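Side-chain contact in HAT1-interacting factor 1 (Saccharomyces cerevisiae, PDB 4NQ0), which acts as a chaperone for histones H3 and H4 within the nuclear HAT-B acetyltransferase complex, taking part in chromatin assembly and telomere silencing: residues Glu277-Ile280 with Gln281-Leu285. Residues are numbered along the deposited sequence; the frame is centred on the assembly and turned at random.
Sequences EKVI and QAEFL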
loop_
_atom_site.group_PDB
_atom_site.type_symbol
_atom_site.label_atom_id
_atom_site.label_comp_id
_atom_site.label_asym_id
_atom_site.label_seq_id
_atom_site.Cartn_x
_atom_site.Cartn_y
_atom_site.Cartn_z
ATOM N N GLU A 277 6.669 -9.547 10.324
ATOM C CA GLU A 277 5.375 -9.960 9.764
ATOM C C GLU A 277 5.041 -9.220 8.476
ATOM O O GLU A 277 4.506 -9.801 7.553
ATOM C CB GLU A 277 4.238 -9.731 10.762
ATOM C CG GLU A 277 4.227 -10.725 11.915
ATOM C CD GLU A 277 3.381 -10.245 13.085
ATOM O OE1 GLU A 277 3.633 -10.707 14.223
ATOM O OE2 GLU A 277 2.471 -9.402 12.866
ATOM N N LYS A 278 5.345 -7.930 8.431
ATOM C CA LYS A 278 5.024 -7.122 7.261
ATOM C C LYS A 278 5.956 -7.446 6.096
ATOM O O LYS A 278 5.522 -7.520 4.946
ATOM C CB LYS A 278 5.033 -5.636 7.623
ATOM C CG LYS A 278 3.837 -5.240 8.519
ATOM C CD LYS A 278 3.784 -3.755 8.791
ATOM C CE LYS A 278 2.467 -3.351 9.465
ATOM N NZ LYS A 278 1.317 -3.348 8.510
ATOM N N VAL A 279 7.226 -7.669 6.399
ATOM C CA VAL A 279 8.182 -8.084 5.384
ATOM C C VAL A 279 7.695 -9.370 4.725
ATOM O O VAL A 279 7.599 -9.446 3.502
ATOM C CB VAL A 279 9.592 -8.270 5.983
ATOM C CG1 VAL A 279 10.527 -8.955 4.983
ATOM C CG2 VAL A 279 10.155 -6.916 6.404
ATOM N N ILE A 280 7.362 -10.364 5.542
ATOM C CA ILE A 280 6.917 -11.669 5.052
ATOM C C ILE A 280 5.643 -11.529 4.234
ATOM O O ILE A 280 5.513 -12.117 3.165
ATOM C CB ILE A 280 6.645 -12.668 6.215
ATOM C CG1 ILE A 280 7.932 -12.993 6.992
ATOM C CG2 ILE A 280 6.023 -13.954 5.685
ATOM C CD1 ILE A 280 8.990 -13.647 6.173
ATOM N N GLN A 281 4.698 -10.753 4.744
ATOM C CA GLN A 281 3.459 -10.483 4.017
ATOM C C GLN A 281 3.710 -9.878 2.622
ATOM O O GLN A 281 3.118 -10.311 1.639
ATOM C CB GLN A 281 2.564 -9.553 4.837
ATOM C CG GLN A 281 1.318 -9.110 4.087
ATOM C CD GLN A 281 0.421 -8.212 4.901
ATOM O OE1 GLN A 281 0.882 -7.306 5.600
ATOM N NE2 GLN A 281 -0.878 -8.439 4.787
ATOM N N ALA A 282 4.584 -8.878 2.553
ATOM C CA ALA A 282 4.921 -8.208 1.290
ATOM C C ALA A 282 5.613 -9.155 0.285
ATOM O O ALA A 282 5.308 -9.140 -0.916
ATOM C CB ALA A 282 5.795 -6.997 1.560
ATOM N N GLU A 283 6.531 -9.984 0.782
ATOM C CA GLU A 283 7.163 -11.007 -0.058
ATOM C C GLU A 283 6.134 -11.939 -0.657
ATOM O O GLU A 283 6.214 -12.262 -1.836
ATOM C CB GLU A 283 8.174 -11.836 0.721
ATOM C CG GLU A 283 9.379 -11.060 1.229
ATOM C CD GLU A 283 10.495 -10.907 0.208
ATOM O OE1 GLU A 283 10.259 -11.167 -1.000
ATOM O OE2 GLU A 283 11.615 -10.515 0.638
ATOM N N PHE A 284 5.155 -12.368 0.137
ATOM C CA PHE A 284 4.127 -13.283 -0.386
ATOM C C PHE A 284 3.229 -12.595 -1.408
ATOM O O PHE A 284 2.865 -13.195 -2.439
ATOM C CB PHE A 284 3.279 -13.877 0.742
ATOM C CG PHE A 284 2.070 -14.629 0.251
ATOM C CD1 PHE A 284 2.201 -15.889 -0.310
ATOM C CD2 PHE A 284 0.810 -14.063 0.329
ATOM C CE1 PHE A 284 1.093 -16.575 -0.793
ATOM C CE2 PHE A 284 -0.310 -14.743 -0.139
ATOM C CZ PHE A 284 -0.165 -16.002 -0.702
ATOM N N LEU A 285 2.847 -11.349 -1.129
ATOM C CA LEU A 285 1.963 -10.619 -2.050
ATOM C C LEU A 285 2.622 -10.405 -3.412
ATOM O O LEU A 285 1.963 -10.498 -4.441
ATOM C CB LEU A 285 1.508 -9.289 -1.433
ATOM C CG LEU A 285 0.557 -9.390 -0.235
ATOM C CD1 LEU A 285 0.425 -8.029 0.471
ATOM C CD2 LEU A 285 -0.822 -9.917 -0.637
HETATM O O HOH W 1 1.110 -4.352 5.801
#
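Glu277 meets Gln281 through the backbone: Glu277 O accepts a hydrogen bond from Gln281 N at 3.0 Å, the first of four successive i to i+4 bonds that identify this part of helix 273-290 as alpha-helical. Gln281 CB also lies 3.3 Å from Glu277 O, so the base of the glutamine side chain packs against the same carbonyl.

At Lys278 the next bond of the series, in which Lys278 O accepts from Ala282 N at 2.9 Å, is joined by a water-mediated link one residue shorter. Lys278 NZ donates to the water at 2.9 Å, and the water donates to Gln281 OE1 at 3.0 Å, bridging the two side-chain ends on the flank of the helix. Gln281 reaches it by holding CG anti to its backbone N (chi1 174°) and continuing extended through chi2, which carries the amide clear of the backbone. Lys278 NZ also forms a salt bridge with Asp237 of helix 229-248, a charged partner that probably helps fix the ammonium group beside the water.

The helix belongs to the TPR-containing helical array of this NASP-family chaperone and lies within the region that interacts with the H2A-H2B dimer. Val279 O accepts from Glu283 N with an N-H...O angle of 167°, while Glu283 CG rests 3.3 Å from the same oxygen. A bend at chi2 (-84°) folds the Glu283 chain, with OE1 in a salt bridge to Arg304 and OE2 hydrogen-bonded to His307, both on helix 298-316, tying neighbouring helices together.

Ile280 O receives Phe284 N at 3.1 Å, and Phe284 CB approaches that oxygen to 3.7 Å. The Ile280 side chain leaves the helix on the face where it packs on Leu311 and Leu312 of helix 298-316 and on Gln326 and Arg329 of helix 323-344.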